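Long-range contacts in VIN1 (Oscarella pearsei, PDB 6BFI), which binds actin filaments and may play a part in adhesion between cells: residues 149-154 with 211-216; 196-201 with 236-241; 206-211 with 229-234; 454-459 with 470-475. All coordinates share one frame; numbering follows the deposited sequence. Where two conformers were deposited one is given.

Overall arrangement
All four contacts lie on the same side of the chain's centre, grouped around helix 185-215. Contacts 2 and 3 join this helix to helix 224-249 at two levels, with centres about 13 Å apart, and Gln201 of the one packs on Val234 of the other. Contact 1 takes up the helix where contact 3 stops: the two share Val211, and their centres are about 9 Å apart. Contact 4 pairs two other helices; Tyr471 connects it to contact 3, centres about 10 Å apart, and through the shared Val211 to contact 1. Contact 2, by comparison, stays about 7 Å from contact 4 and about 6 Å from contact 1, measured between nearest atoms.

Contact 1: 149-154 with 211-216; sequences KVIDVE and VCCLVI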
loop_
_atom_site.group_PDB
_atom_site.type_symbol
_atom_site.label_atom_id
_atom_site.label_comp_id
_atom_site.label_asym_id
_atom_site.label_seq_id
_atom_site.Cartn_x
_atom_site.Cartn_y
_atom_site.Cartn_z
ATOM N N LYS A 149 -5.584 -13.244 -33.172
ATOM C CA LYS A 149 -6.166 -12.171 -33.974
ATOM C C LYS A 149 -6.600 -12.633 -35.361
ATOM O O LYS A 149 -7.359 -11.920 -36.024
ATOM C CB LYS A 149 -5.173 -11.014 -34.095
ATOM C CG LYS A 149 -4.692 -10.487 -32.759
ATOM C CD LYS A 149 -3.916 -9.190 -32.905
ATOM C CE LYS A 149 -3.521 -8.642 -31.541
ATOM N NZ LYS A 149 -2.849 -7.319 -31.640
ATOM N N VAL A 150 -6.142 -13.803 -35.817
ATOM C CA VAL A 150 -6.500 -14.304 -37.142
ATOM C C VAL A 150 -7.573 -15.383 -37.087
ATOM O O VAL A 150 -7.927 -15.948 -38.130
ATOM C CB VAL A 150 -5.255 -14.825 -37.891
ATOM C CG1 VAL A 150 -5.438 -14.700 -39.399
ATOM C CG2 VAL A 150 -4.009 -14.078 -37.444
ATOM N N ILE A 151 -8.106 -15.683 -35.908
ATOM C CA ILE A 151 -9.117 -16.726 -35.774
ATOM C C ILE A 151 -10.452 -16.205 -36.291
ATOM O O ILE A 151 -10.926 -15.145 -35.869
ATOM C CB ILE A 151 -9.233 -17.190 -34.314
ATOM C CG1 ILE A 151 -7.874 -17.661 -33.792
ATOM C CG2 ILE A 151 -10.268 -18.298 -34.189
ATOM C CD1 ILE A 151 -7.919 -18.141 -32.356
ATOM N N ASP A 152 -11.063 -16.955 -37.208
ATOM C CA ASP A 152 -12.372 -16.610 -37.749
ATOM C C ASP A 152 -13.384 -17.744 -37.705
ATOM O O ASP A 152 -14.585 -17.473 -37.834
ATOM C CB ASP A 152 -12.246 -16.123 -39.200
ATOM C CG ASP A 152 -11.946 -14.639 -39.296
ATOM O OD1 ASP A 152 -11.163 -14.127 -38.469
ATOM O OD2 ASP A 152 -12.503 -13.981 -40.198
ATOM N N VAL A 153 -12.952 -18.992 -37.545
ATOM C CA VAL A 153 -13.848 -20.133 -37.417
ATOM C C VAL A 153 -13.497 -20.863 -36.129
ATOM O O VAL A 153 -12.339 -20.872 -35.698
ATOM C CB VAL A 153 -13.758 -21.081 -38.636
ATOM C CG1 VAL A 153 -14.946 -22.036 -38.667
ATOM C CG2 VAL A 153 -13.679 -20.282 -39.929
ATOM N N GLU A 154 -14.507 -21.480 -35.511
ATOM C CA GLU A 154 -14.305 -22.149 -34.230
ATOM C C GLU A 154 -13.348 -23.331 -34.316
ATOM O O GLU A 154 -12.917 -23.828 -33.270
ATOM C CB GLU A 154 -15.651 -22.603 -33.658
ATOM C CG GLU A 154 -16.363 -21.524 -32.849
ATOM C CD GLU A 154 -17.727 -21.961 -32.353
ATOM O OE1 GLU A 154 -18.359 -22.814 -33.015
ATOM O OE2 GLU A 154 -18.169 -21.454 -31.299
ATOM N N VAL A 211 -17.258 -14.718 -30.076
ATOM C CA VAL A 211 -18.173 -13.728 -30.647
ATOM C C VAL A 211 -17.639 -13.208 -31.977
ATOM O O VAL A 211 -18.420 -12.899 -32.884
ATOM C CB VAL A 211 -18.468 -12.571 -29.665
ATOM C CG1 VAL A 211 -18.066 -12.925 -28.244
ATOM C CG2 VAL A 211 -17.823 -11.261 -30.121
ATOM N N CYS A 212 -16.313 -13.120 -32.136
ATOM C CA CYS A 212 -15.772 -12.711 -33.432
ATOM C C CYS A 212 -16.102 -13.734 -34.514
ATOM O O CYS A 212 -16.516 -13.369 -35.626
ATOM C CB CYS A 212 -14.261 -12.500 -33.331
ATOM S SG CYS A 212 -13.767 -11.082 -32.316
ATOM N N CYS A 213 -15.940 -15.023 -34.202
ATOM C CA CYS A 213 -16.263 -16.070 -35.166
ATOM C C CYS A 213 -17.740 -16.059 -35.528
ATOM O O CYS A 213 -18.099 -16.366 -36.670
ATOM C CB CYS A 213 -15.872 -17.441 -34.615
ATOM S SG CYS A 213 -14.112 -17.648 -34.288
ATOM N N LEU A 214 -18.612 -15.715 -34.579
ATOM C CA LEU A 214 -20.028 -15.652 -34.917
ATOM C C LEU A 214 -20.375 -14.407 -35.726
ATOM O O LEU A 214 -21.251 -14.469 -36.596
ATOM C CB LEU A 214 -20.886 -15.717 -33.653
ATOM C CG LEU A 214 -20.892 -17.054 -32.902
ATOM C CD1 LEU A 214 -22.185 -17.216 -32.114
ATOM C CD2 LEU A 214 -20.687 -18.229 -33.849
ATOM N N VAL A 215 -19.701 -13.277 -35.475
ATOM C CA VAL A 215 -20.037 -12.045 -36.191
ATOM C C VAL A 215 -19.305 -11.894 -37.518
ATOM O O VAL A 215 -19.578 -10.934 -38.255
ATOM C CB VAL A 215 -19.753 -10.782 -35.349
ATOM C CG1 VAL A 215 -20.507 -10.832 -34.027
ATOM C CG2 VAL A 215 -18.258 -10.603 -35.132
ATOM N N ILE A 216 -18.382 -12.799 -37.854
ATOM C CA ILE A 216 -17.706 -12.673 -39.141
ATOM C C ILE A 216 -18.622 -13.052 -40.302
ATOM O O ILE A 216 -18.360 -12.663 -41.447
ATOM C CB ILE A 216 -16.413 -13.514 -39.155
ATOM C CG1 ILE A 216 -15.536 -13.127 -40.348
ATOM C CG2 ILE A 216 -16.735 -14.998 -39.191
ATOM C CD1 ILE A 216 -15.211 -11.649 -40.413
#
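Loop 149-154 passes the C-terminal part of helix 185-215 with the CA atoms of Asp152 and Cys213 4.7 Å apart, close enough for Cys213 CA to make a CA-H...O contact of 3.4 Å with Asp152 O. The angle of 132° at the hydrogen makes this a bent contact, and no conventional hydrogen bond joins the two segments. Cys213 is the main point of contact on the helix. With SG beside its own backbone N (chi1 -62°), the sulfur lies against the loop main chain, 3.5 Å from Asp152 C and 3.7 Å from Val153 N. Ile151 adds an apolar touch through its CG2 branch, 3.9 Å from Cys213 SG. Farther along, the Asp152 and Ile216 side chains cross at about a right angle, and Asp152 OD2 comes within 3.2 Å of Ile216 CG1; the other branch, Ile216 CG2, rests on Asp152 O at 3.5 Å. The loop links helix 102-145 to helix 154-178, for which Val153 is the N-cap residue. Ile151 is tucked against Leu157 and Phe160 of that new helix, Cys212 touches Ala227 of helix 224-249, and Leu214 reaches Ala467 of helix 466-493.

Contact 2: 196-201 with 236-241; sequences GTVREQ and QKLFIA
Leu238 and Val198 meet at about a right angle, with Leu238 CD2 lying 3.7 Å from Val198 CG1. The same methyl presses on the Gln201 stem, 3.7 Å from Gln201 CB. One turn away, Ala241 CB sits against both Thr197 CG2, at 3.8 Å, and Val198 CG2, at 4.1 Å. At the other end the Gln201 and Lys237 chains cross, the carboxamide carbon Gln201 CD being 3.4 Å from Lys237 CD. Gln201 folds over at chi2 (-52°) to bring its amide onto the lysine methylenes. Lys237 bends at chi3 (-74°), and its NZ is hydrogen-bonded to Tyr233 OH on its own helix. The two helices run antiparallel at 156°, their segment axes 9.5 Å apart at closest approach, as in the helical bundles from which vinculin-family proteins are built. Beyond this layer, Met168 and Met172 of helix 154-178 back Val198, while Ile202 and Leu205 pack on Leu238. No hydrogen bond passes between the segments: cohesion here comes from methyl and methylene groups, with the Gln201 amide laid on the lysine chain, and the lysine contributes its aliphatic length to the interface and its charged end to a polar partner outside it.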
loop_
_atom_site.group_PDB
_atom_site.type_symbol
_atom_site.label_atom_id
_atom_site.label_comp_id
_atom_site.label_asym_id
_atom_site.label_seq_id
_atom_site.Cartn_x
_atom_site.Cartn_y
_atom_site.Cartn_z
ATOM N N GLY A 196 -3.229 -14.165 -11.134
ATOM C CA GLY A 196 -4.677 -14.046 -11.093
ATOM C C GLY A 196 -5.239 -13.391 -12.340
ATOM O O GLY A 196 -6.249 -13.843 -12.891
ATOM N N THR A 197 -4.582 -12.324 -12.813
ATOM C CA THR A 197 -5.037 -11.650 -14.026
ATOM C C THR A 197 -5.083 -12.611 -15.210
ATOM O O THR A 197 -6.093 -12.690 -15.919
ATOM C CB THR A 197 -4.135 -10.456 -14.338
ATOM O OG1 THR A 197 -4.364 -9.417 -13.380
ATOM C CG2 THR A 197 -4.421 -9.921 -15.736
ATOM N N VAL A 198 -4.002 -13.361 -15.431
ATOM C CA VAL A 198 -3.969 -14.291 -16.559
ATOM C C VAL A 198 -5.063 -15.346 -16.416
ATOM O O VAL A 198 -5.815 -15.628 -17.365
ATOM C CB VAL A 198 -2.574 -14.932 -16.685
ATOM C CG1 VAL A 198 -2.558 -15.944 -17.815
ATOM C CG2 VAL A 198 -1.519 -13.864 -16.913
ATOM N N ARG A 199 -5.187 -15.924 -15.217
ATOM C CA ARG A 199 -6.147 -17.003 -15.001
ATOM C C ARG A 199 -7.581 -16.536 -15.230
ATOM O O ARG A 199 -8.408 -17.291 -15.757
ATOM C CB ARG A 199 -5.985 -17.576 -13.592
ATOM C CG ARG A 199 -5.449 -19.002 -13.561
ATOM C CD ARG A 199 -5.476 -19.587 -12.155
ATOM N NE ARG A 199 -4.317 -19.195 -11.358
ATOM C CZ ARG A 199 -3.240 -19.956 -11.181
ATOM N NH1 ARG A 199 -3.173 -21.153 -11.745
ATOM N NH2 ARG A 199 -2.232 -19.520 -10.437
ATOM N N GLU A 200 -7.899 -15.298 -14.845
ATOM C CA GLU A 200 -9.240 -14.783 -15.086
ATOM C C GLU A 200 -9.432 -14.302 -16.519
ATOM O O GLU A 200 -10.576 -14.229 -16.980
ATOM C CB GLU A 200 -9.577 -13.654 -14.105
ATOM C CG GLU A 200 -8.733 -12.399 -14.234
ATOM C CD GLU A 200 -9.126 -11.329 -13.227
ATOM O OE1 GLU A 200 -9.984 -10.482 -13.556
ATOM O OE2 GLU A 200 -8.585 -11.345 -12.100
ATOM N N GLN A 201 -8.350 -14.000 -17.241
ATOM C CA GLN A 201 -8.477 -13.452 -18.585
ATOM C C GLN A 201 -8.514 -14.505 -19.689
ATOM O O GLN A 201 -8.970 -14.190 -20.795
ATOM C CB GLN A 201 -7.338 -12.470 -18.873
ATOM C CG GLN A 201 -7.486 -11.130 -18.172
ATOM C CD GLN A 201 -8.834 -10.485 -18.422
ATOM O OE1 GLN A 201 -9.171 -10.137 -19.553
ATOM N NE2 GLN A 201 -9.615 -10.323 -17.362
ATOM N N GLN A 236 -4.237 -7.738 -25.229
ATOM C CA GLN A 236 -3.276 -6.770 -24.713
ATOM C C GLN A 236 -3.181 -6.840 -23.194
ATOM O O GLN A 236 -2.094 -6.679 -22.632
ATOM C CB GLN A 236 -3.640 -5.357 -25.168
ATOM C CG GLN A 236 -2.729 -4.802 -26.256
ATOM C CD GLN A 236 -1.285 -4.655 -25.801
ATOM O OE1 GLN A 236 -1.001 -4.581 -24.606
ATOM N NE2 GLN A 236 -0.363 -4.613 -26.759
ATOM N N LYS A 237 -4.305 -7.073 -22.510
ATOM C CA LYS A 237 -4.251 -7.235 -21.061
ATOM C C LYS A 237 -3.387 -8.435 -20.682
ATOM O O LYS A 237 -2.539 -8.348 -19.782
ATOM C CB LYS A 237 -5.664 -7.372 -20.490
ATOM C CG LYS A 237 -5.687 -7.564 -18.981
ATOM C CD LYS A 237 -7.097 -7.521 -18.408
ATOM C CE LYS A 237 -7.661 -6.109 -18.387
ATOM N NZ LYS A 237 -8.990 -6.047 -17.705
ATOM N N LEU A 238 -3.578 -9.564 -21.373
ATOM C CA LEU A 238 -2.729 -10.728 -21.128
ATOM C C LEU A 238 -1.268 -10.423 -21.441
ATOM O O LEU A 238 -0.370 -10.778 -20.666
ATOM C CB LEU A 238 -3.217 -11.915 -21.956
ATOM C CG LEU A 238 -4.423 -12.685 -21.418
ATOM C CD1 LEU A 238 -4.993 -13.604 -22.487
ATOM C CD2 LEU A 238 -4.030 -13.483 -20.185
ATOM N N PHE A 239 -1.017 -9.757 -22.571
ATOM C CA PHE A 239 0.348 -9.411 -22.964
ATOM C C PHE A 239 1.037 -8.580 -21.889
ATOM O O PHE A 239 2.187 -8.847 -21.519
ATOM C CB PHE A 239 0.319 -8.658 -24.296
ATOM C CG PHE A 239 1.677 -8.317 -24.839
ATOM C CD1 PHE A 239 2.317 -9.173 -25.718
ATOM C CD2 PHE A 239 2.309 -7.134 -24.486
ATOM C CE1 PHE A 239 3.564 -8.864 -26.227
ATOM C CE2 PHE A 239 3.558 -6.820 -24.989
ATOM C CZ PHE A 239 4.186 -7.686 -25.859
ATOM N N ILE A 240 0.339 -7.564 -21.374
ATOM C CA ILE A 240 0.919 -6.672 -20.377
ATOM C C ILE A 240 1.166 -7.415 -19.070
ATOM O O ILE A 240 2.235 -7.282 -18.459
ATOM C CB ILE A 240 0.007 -5.446 -20.180
ATOM C CG1 ILE A 240 0.145 -4.495 -21.373
ATOM C CG2 ILE A 240 0.316 -4.738 -18.866
ATOM C CD1 ILE A 240 -0.868 -3.378 -21.393
ATOM N N ALA A 241 0.193 -8.218 -18.626
ATOM C CA ALA A 241 0.390 -9.003 -17.410
ATOM C C ALA A 241 1.609 -9.910 -17.525
ATOM O O ALA A 241 2.408 -10.013 -16.584
ATOM C CB ALA A 241 -0.859 -9.828 -17.106
#

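Contact 3: 206-211 with 229-234; sequences ISSIRV and FGRDYV
Ile209 and Arg231 cross at about a right angle, the ethyl branch of the isoleucine resting on the middle of the arginine chain, with Ile209 CG1 3.9 Å from Arg231 CG and 4.0 Å from Arg231 CD. The arginine leaves its helix extended and then bends at chi3 (58°), which carries the guanidinium back to its sequence neighbour. There Arg231 NE forms a salt-bridging hydrogen bond of 3.0 Å with Asp232 OD1, approaching 39° out of the carboxylate plane; this tether should limit how far the group can swing. Ser208 faces the start of the same arginine, its OG 3.5 Å from Arg231 CA and 3.8 Å from Arg231 CB. Rather than bonding across, this buried hydroxyl has the carbonyl oxygens of Ile204 and Leu205 within hydrogen-bonding reach on its own helix, its one hydrogen shared between them or turned to one at a time. With the small Ser208 near Gly230, the antiparallel segment axes, at 159°, approach to 8.6 Å. The pair belongs to what is probably one of the family's helical bundles: Leu157 and Phe160 of helix 154-178 cover Ile209, while Tyr471 of helix 466-493 touches both Ser208 and Val234.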
loop_
_atom_site.group_PDB
_atom_site.type_symbol
_atom_site.label_atom_id
_atom_site.label_comp_id
_atom_site.label_asym_id
_atom_site.label_seq_id
_atom_site.Cartn_x
_atom_site.Cartn_y
_atom_site.Cartn_z
ATOM N N ILE A 206 -11.062 -16.487 -24.959
ATOM C CA ILE A 206 -11.703 -17.457 -25.844
ATOM C C ILE A 206 -13.152 -17.064 -26.117
ATOM O O ILE A 206 -13.669 -17.294 -27.220
ATOM C CB ILE A 206 -11.593 -18.887 -25.274
ATOM C CG1 ILE A 206 -12.456 -19.055 -24.025
ATOM C CG2 ILE A 206 -10.141 -19.232 -24.979
ATOM C CD1 ILE A 206 -12.592 -20.491 -23.566
ATOM N N SER A 207 -13.815 -16.434 -25.144
ATOM C CA SER A 207 -15.190 -15.992 -25.356
ATOM C C SER A 207 -15.258 -14.899 -26.419
ATOM O O SER A 207 -16.044 -14.991 -27.372
ATOM C CB SER A 207 -15.791 -15.507 -24.038
ATOM O OG SER A 207 -17.137 -15.107 -24.208
ATOM N N SER A 208 -14.427 -13.862 -26.277
ATOM C CA SER A 208 -14.402 -12.784 -27.263
ATOM C C SER A 208 -14.088 -13.315 -28.656
ATOM O O SER A 208 -14.698 -12.888 -29.647
ATOM C CB SER A 208 -13.386 -11.719 -26.848
ATOM O OG SER A 208 -12.086 -12.271 -26.738
ATOM N N ILE A 209 -13.143 -14.257 -28.751
ATOM C CA ILE A 209 -12.864 -14.899 -30.033
ATOM C C ILE A 209 -14.120 -15.568 -30.575
ATOM O O ILE A 209 -14.419 -15.489 -31.775
ATOM C CB ILE A 209 -11.711 -15.908 -29.894
ATOM C CG1 ILE A 209 -10.425 -15.207 -29.468
ATOM C CG2 ILE A 209 -11.486 -16.634 -31.204
ATOM C CD1 ILE A 209 -9.310 -16.166 -29.146
ATOM N N ARG A 210 -14.878 -16.235 -29.700
ATOM C CA ARG A 210 -16.109 -16.883 -30.136
ATOM C C ARG A 210 -17.086 -15.873 -30.730
ATOM O O ARG A 210 -17.674 -16.120 -31.794
ATOM C CB ARG A 210 -16.740 -17.637 -28.967
ATOM C CG ARG A 210 -17.777 -18.671 -29.358
ATOM C CD ARG A 210 -17.664 -19.886 -28.453
ATOM N NE ARG A 210 -16.428 -20.624 -28.701
ATOM C CZ ARG A 210 -15.857 -21.450 -27.829
ATOM N NH1 ARG A 210 -16.403 -21.639 -26.635
ATOM N NH2 ARG A 210 -14.734 -22.081 -28.146
ATOM N N VAL A 211 -17.258 -14.718 -30.076
ATOM C CA VAL A 211 -18.173 -13.728 -30.647
ATOM C C VAL A 211 -17.639 -13.208 -31.977
ATOM O O VAL A 211 -18.420 -12.899 -32.884
ATOM C CB VAL A 211 -18.468 -12.571 -29.665
ATOM C CG1 VAL A 211 -18.066 -12.925 -28.244
ATOM C CG2 VAL A 211 -17.823 -11.261 -30.121
ATOM N N PHE A 229 -12.115 -5.232 -31.311
ATOM C CA PHE A 229 -11.572 -4.388 -30.253
ATOM C C PHE A 229 -11.609 -5.103 -28.911
ATOM O O PHE A 229 -10.642 -5.044 -28.146
ATOM C CB PHE A 229 -12.334 -3.065 -30.173
ATOM C CG PHE A 229 -11.864 -2.162 -29.061
ATOM C CD1 PHE A 229 -12.450 -2.217 -27.806
ATOM C CD2 PHE A 229 -10.830 -1.263 -29.271
ATOM C CE1 PHE A 229 -12.018 -1.394 -26.784
ATOM C CE2 PHE A 229 -10.394 -0.436 -28.252
ATOM C CZ PHE A 229 -10.989 -0.503 -27.007
ATOM N N GLY A 230 -12.722 -5.769 -28.598
ATOM C CA GLY A 230 -12.793 -6.510 -27.348
ATOM C C GLY A 230 -11.741 -7.599 -27.267
ATOM O O GLY A 230 -10.972 -7.677 -26.298
ATOM N N ARG A 231 -11.679 -8.445 -28.300
ATOM C CA ARG A 231 -10.686 -9.513 -28.334
ATOM C C ARG A 231 -9.274 -8.963 -28.153
ATOM O O ARG A 231 -8.531 -9.409 -27.273
ATOM C CB ARG A 231 -10.798 -10.283 -29.649
ATOM C CG ARG A 231 -9.729 -11.341 -29.842
ATOM C CD ARG A 231 -9.652 -11.737 -31.302
ATOM N NE ARG A 231 -9.358 -10.582 -32.145
ATOM C CZ ARG A 231 -9.568 -10.537 -33.455
ATOM N NH1 ARG A 231 -10.083 -11.587 -34.085
ATOM N NH2 ARG A 231 -9.268 -9.439 -34.136
ATOM N N ASP A 232 -8.896 -7.976 -28.971
ATOM C CA ASP A 232 -7.542 -7.432 -28.900
ATOM C C ASP A 232 -7.285 -6.728 -27.572
ATOM O O ASP A 232 -6.134 -6.645 -27.129
ATOM C CB ASP A 232 -7.295 -6.477 -30.067
ATOM C CG ASP A 232 -7.452 -7.156 -31.416
ATOM O OD1 ASP A 232 -7.418 -8.403 -31.458
ATOM O OD2 ASP A 232 -7.606 -6.443 -32.431
ATOM N N TYR A 233 -8.336 -6.213 -26.933
ATOM C CA TYR A 233 -8.188 -5.663 -25.593
ATOM C C TYR A 233 -7.790 -6.752 -24.609
ATOM O O TYR A 233 -6.891 -6.554 -23.779
ATOM C CB TYR A 233 -9.488 -4.985 -25.155
ATOM C CG TYR A 233 -9.565 -4.691 -23.672
ATOM C CD1 TYR A 233 -8.993 -3.544 -23.140
ATOM C CD2 TYR A 233 -10.218 -5.560 -22.806
ATOM C CE1 TYR A 233 -9.062 -3.272 -21.787
ATOM C CE2 TYR A 233 -10.294 -5.298 -21.453
ATOM C CZ TYR A 233 -9.713 -4.152 -20.947
ATOM O OH TYR A 233 -9.784 -3.884 -19.597
ATOM N N VAL A 234 -8.443 -7.915 -24.685
ATOM C CA VAL A 234 -8.071 -9.002 -23.784
ATOM C C VAL A 234 -6.669 -9.511 -24.109
ATOM O O VAL A 234 -5.882 -9.833 -23.206
ATOM C CB VAL A 234 -9.118 -10.128 -23.840
ATOM C CG1 VAL A 234 -8.751 -11.242 -22.871
ATOM C CG2 VAL A 234 -10.504 -9.575 -23.522
#

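Contact 4: 454-459 with 470-475; sequences PAARVV and DYLRTV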
loop_
_atom_site.group_PDB
_atom_site.type_symbol
_atom_site.label_atom_id
_atom_site.label_comp_id
_atom_site.label_asym_id
_atom_site.label_seq_id
_atom_site.Cartn_x
_atom_site.Cartn_y
_atom_site.Cartn_z
ATOM N N PRO A 454 -17.847 -1.015 -26.430
ATOM C CA PRO A 454 -17.712 -1.851 -27.635
ATOM C C PRO A 454 -18.518 -3.139 -27.585
ATOM O O PRO A 454 -19.148 -3.505 -28.587
ATOM C CB PRO A 454 -16.204 -2.125 -27.698
ATOM C CG PRO A 454 -15.597 -0.945 -27.043
ATOM C CD PRO A 454 -16.527 -0.599 -25.918
ATOM N N ALA A 455 -18.524 -3.838 -26.448
ATOM C CA ALA A 455 -19.270 -5.091 -26.353
ATOM C C ALA A 455 -20.768 -4.849 -26.488
ATOM O O ALA A 455 -21.458 -5.531 -27.259
ATOM C CB ALA A 455 -18.950 -5.791 -25.034
ATOM N N ALA A 456 -21.288 -3.870 -25.744
ATOM C CA ALA A 456 -22.702 -3.529 -25.856
ATOM C C ALA A 456 -23.055 -3.081 -27.266
ATOM O O ALA A 456 -24.188 -3.283 -27.713
ATOM C CB ALA A 456 -23.065 -2.443 -24.844
ATOM N N ARG A 457 -22.104 -2.480 -27.982
ATOM C CA ARG A 457 -22.355 -2.095 -29.365
ATOM C C ARG A 457 -22.349 -3.301 -30.298
ATOM O O ARG A 457 -23.056 -3.293 -31.310
ATOM C CB ARG A 457 -21.323 -1.064 -29.826
ATOM C CG ARG A 457 -21.787 -0.213 -31.001
ATOM C CD ARG A 457 -20.743 0.814 -31.412
ATOM N NE ARG A 457 -20.471 1.788 -30.360
ATOM C CZ ARG A 457 -21.118 2.942 -30.227
ATOM N NH1 ARG A 457 -22.083 3.267 -31.079
ATOM N NH2 ARG A 457 -20.803 3.772 -29.242
ATOM N N VAL A 458 -21.571 -4.339 -29.978
ATOM C CA VAL A 458 -21.660 -5.580 -30.738
ATOM C C VAL A 458 -23.021 -6.226 -30.532
ATOM O O VAL A 458 -23.632 -6.731 -31.483
ATOM C CB VAL A 458 -20.522 -6.545 -30.357
ATOM C CG1 VAL A 458 -20.697 -7.881 -31.081
ATOM C CG2 VAL A 458 -19.170 -5.936 -30.685
ATOM N N VAL A 459 -23.519 -6.225 -29.292
ATOM C CA VAL A 459 -24.850 -6.776 -29.057
ATOM C C VAL A 459 -25.908 -5.945 -29.773
ATOM O O VAL A 459 -26.839 -6.490 -30.378
ATOM C CB VAL A 459 -25.135 -6.879 -27.550
ATOM C CG1 VAL A 459 -26.607 -7.191 -27.310
ATOM C CG2 VAL A 459 -24.267 -7.951 -26.934
ATOM N N ASP A 470 -23.721 -13.139 -24.036
ATOM C CA ASP A 470 -23.015 -13.684 -22.882
ATOM C C ASP A 470 -21.706 -12.945 -22.640
ATOM O O ASP A 470 -21.309 -12.732 -21.487
ATOM C CB ASP A 470 -22.758 -15.178 -23.080
ATOM C CG ASP A 470 -24.002 -15.932 -23.516
ATOM O OD1 ASP A 470 -25.111 -15.369 -23.402
ATOM O OD2 ASP A 470 -23.869 -17.087 -23.973
ATOM N N TYR A 471 -21.022 -12.538 -23.713
ATOM C CA TYR A 471 -19.788 -11.782 -23.537
ATOM C C TYR A 471 -20.065 -10.409 -22.937
ATOM O O TYR A 471 -19.333 -9.956 -22.048
ATOM C CB TYR A 471 -19.046 -11.650 -24.865
ATOM C CG TYR A 471 -17.667 -11.050 -24.706
ATOM C CD1 TYR A 471 -16.641 -11.775 -24.116
ATOM C CD2 TYR A 471 -17.395 -9.758 -25.134
ATOM C CE1 TYR A 471 -15.380 -11.232 -23.960
ATOM C CE2 TYR A 471 -16.139 -9.207 -24.985
ATOM C CZ TYR A 471 -15.134 -9.947 -24.395
ATOM O OH TYR A 471 -13.878 -9.404 -24.239
ATOM N N LEU A 472 -21.120 -9.735 -23.408
ATOM C CA LEU A 472 -21.501 -8.455 -22.819
ATOM C C LEU A 472 -21.828 -8.608 -21.342
ATOM O O LEU A 472 -21.443 -7.764 -20.523
ATOM C CB LEU A 472 -22.690 -7.856 -23.570
ATOM C CG LEU A 472 -23.351 -6.624 -22.939
ATOM C CD1 LEU A 472 -22.352 -5.484 -22.773
ATOM C CD2 LEU A 472 -24.555 -6.169 -23.751
ATOM N N ARG A 473 -22.536 -9.681 -20.977
ATOM C CA ARG A 473 -22.834 -9.907 -19.566
ATOM C C ARG A 473 -21.558 -10.143 -18.765
ATOM O O ARG A 473 -21.419 -9.643 -17.641
ATOM C CB ARG A 473 -23.795 -11.085 -19.414
ATOM C CG ARG A 473 -24.082 -11.470 -17.972
ATOM C CD ARG A 473 -25.250 -12.435 -17.893
ATOM N NE ARG A 473 -25.187 -13.447 -18.944
ATOM C CZ ARG A 473 -26.092 -14.406 -19.116
ATOM N NH1 ARG A 473 -27.134 -14.490 -18.300
ATOM N NH2 ARG A 473 -25.952 -15.282 -20.102
ATOM N N THR A 474 -20.609 -10.889 -19.334
ATOM C CA THR A 474 -19.352 -11.149 -18.637
ATOM C C THR A 474 -18.580 -9.857 -18.389
ATOM O O THR A 474 -18.095 -9.609 -17.276
ATOM C CB THR A 474 -18.504 -12.135 -19.440
ATOM O OG1 THR A 474 -19.211 -13.373 -19.585
ATOM C CG2 THR A 474 -17.191 -12.391 -18.731
ATOM N N VAL A 475 -18.452 -9.021 -19.423
ATOM C CA VAL A 475 -17.774 -7.738 -19.262
ATOM C C VAL A 475 -18.504 -6.881 -18.237
ATOM O O VAL A 475 -17.877 -6.187 -17.423
ATOM C CB VAL A 475 -17.655 -7.020 -20.620
ATOM C CG1 VAL A 475 -17.019 -5.650 -20.443
ATOM C CG2 VAL A 475 -16.843 -7.861 -21.590
#
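Behind Tyr471 and Leu472, which face helix 452-460, the carbonyl oxygen of Asp470 accepts two hydrogen bonds, one from Thr474 N and one from Thr474 OG1, the latter 2.9 Å long. The donors reach Asp470 O from opposite faces of its plane, the hydroxyl adding to the ordinary helix bond without displacing it. On the facing side Leu472 extends with CG anti to its backbone N (chi1 171°) and spreads its methyls over the neighbouring helix. Leu472 CD1 lies 3.5 Å from Ala456 N and 3.7 Å from Ala456 CB; the other methyl, CD2, touches Val459 CG2 at 3.7 Å, the two side chains crossing at about a right angle. The segments form the two arms of an alpha-alpha hairpin, antiparallel at 157° with segment axes approaching to 8.9 Å, a spacing in keeping with Ala455 and Ala456 at the interface. Ala455 CB meets the Tyr471 ring obliquely, 4.3 Å from Tyr471 CD2, and Val475 CG2 lies over one ring face, toward its rim. Ala456 also packs on Leu386 and Ala390 of helix 381-390 and on Phe403 of helix 399-427, while Pro454 meets Phe229 of helix 224-249.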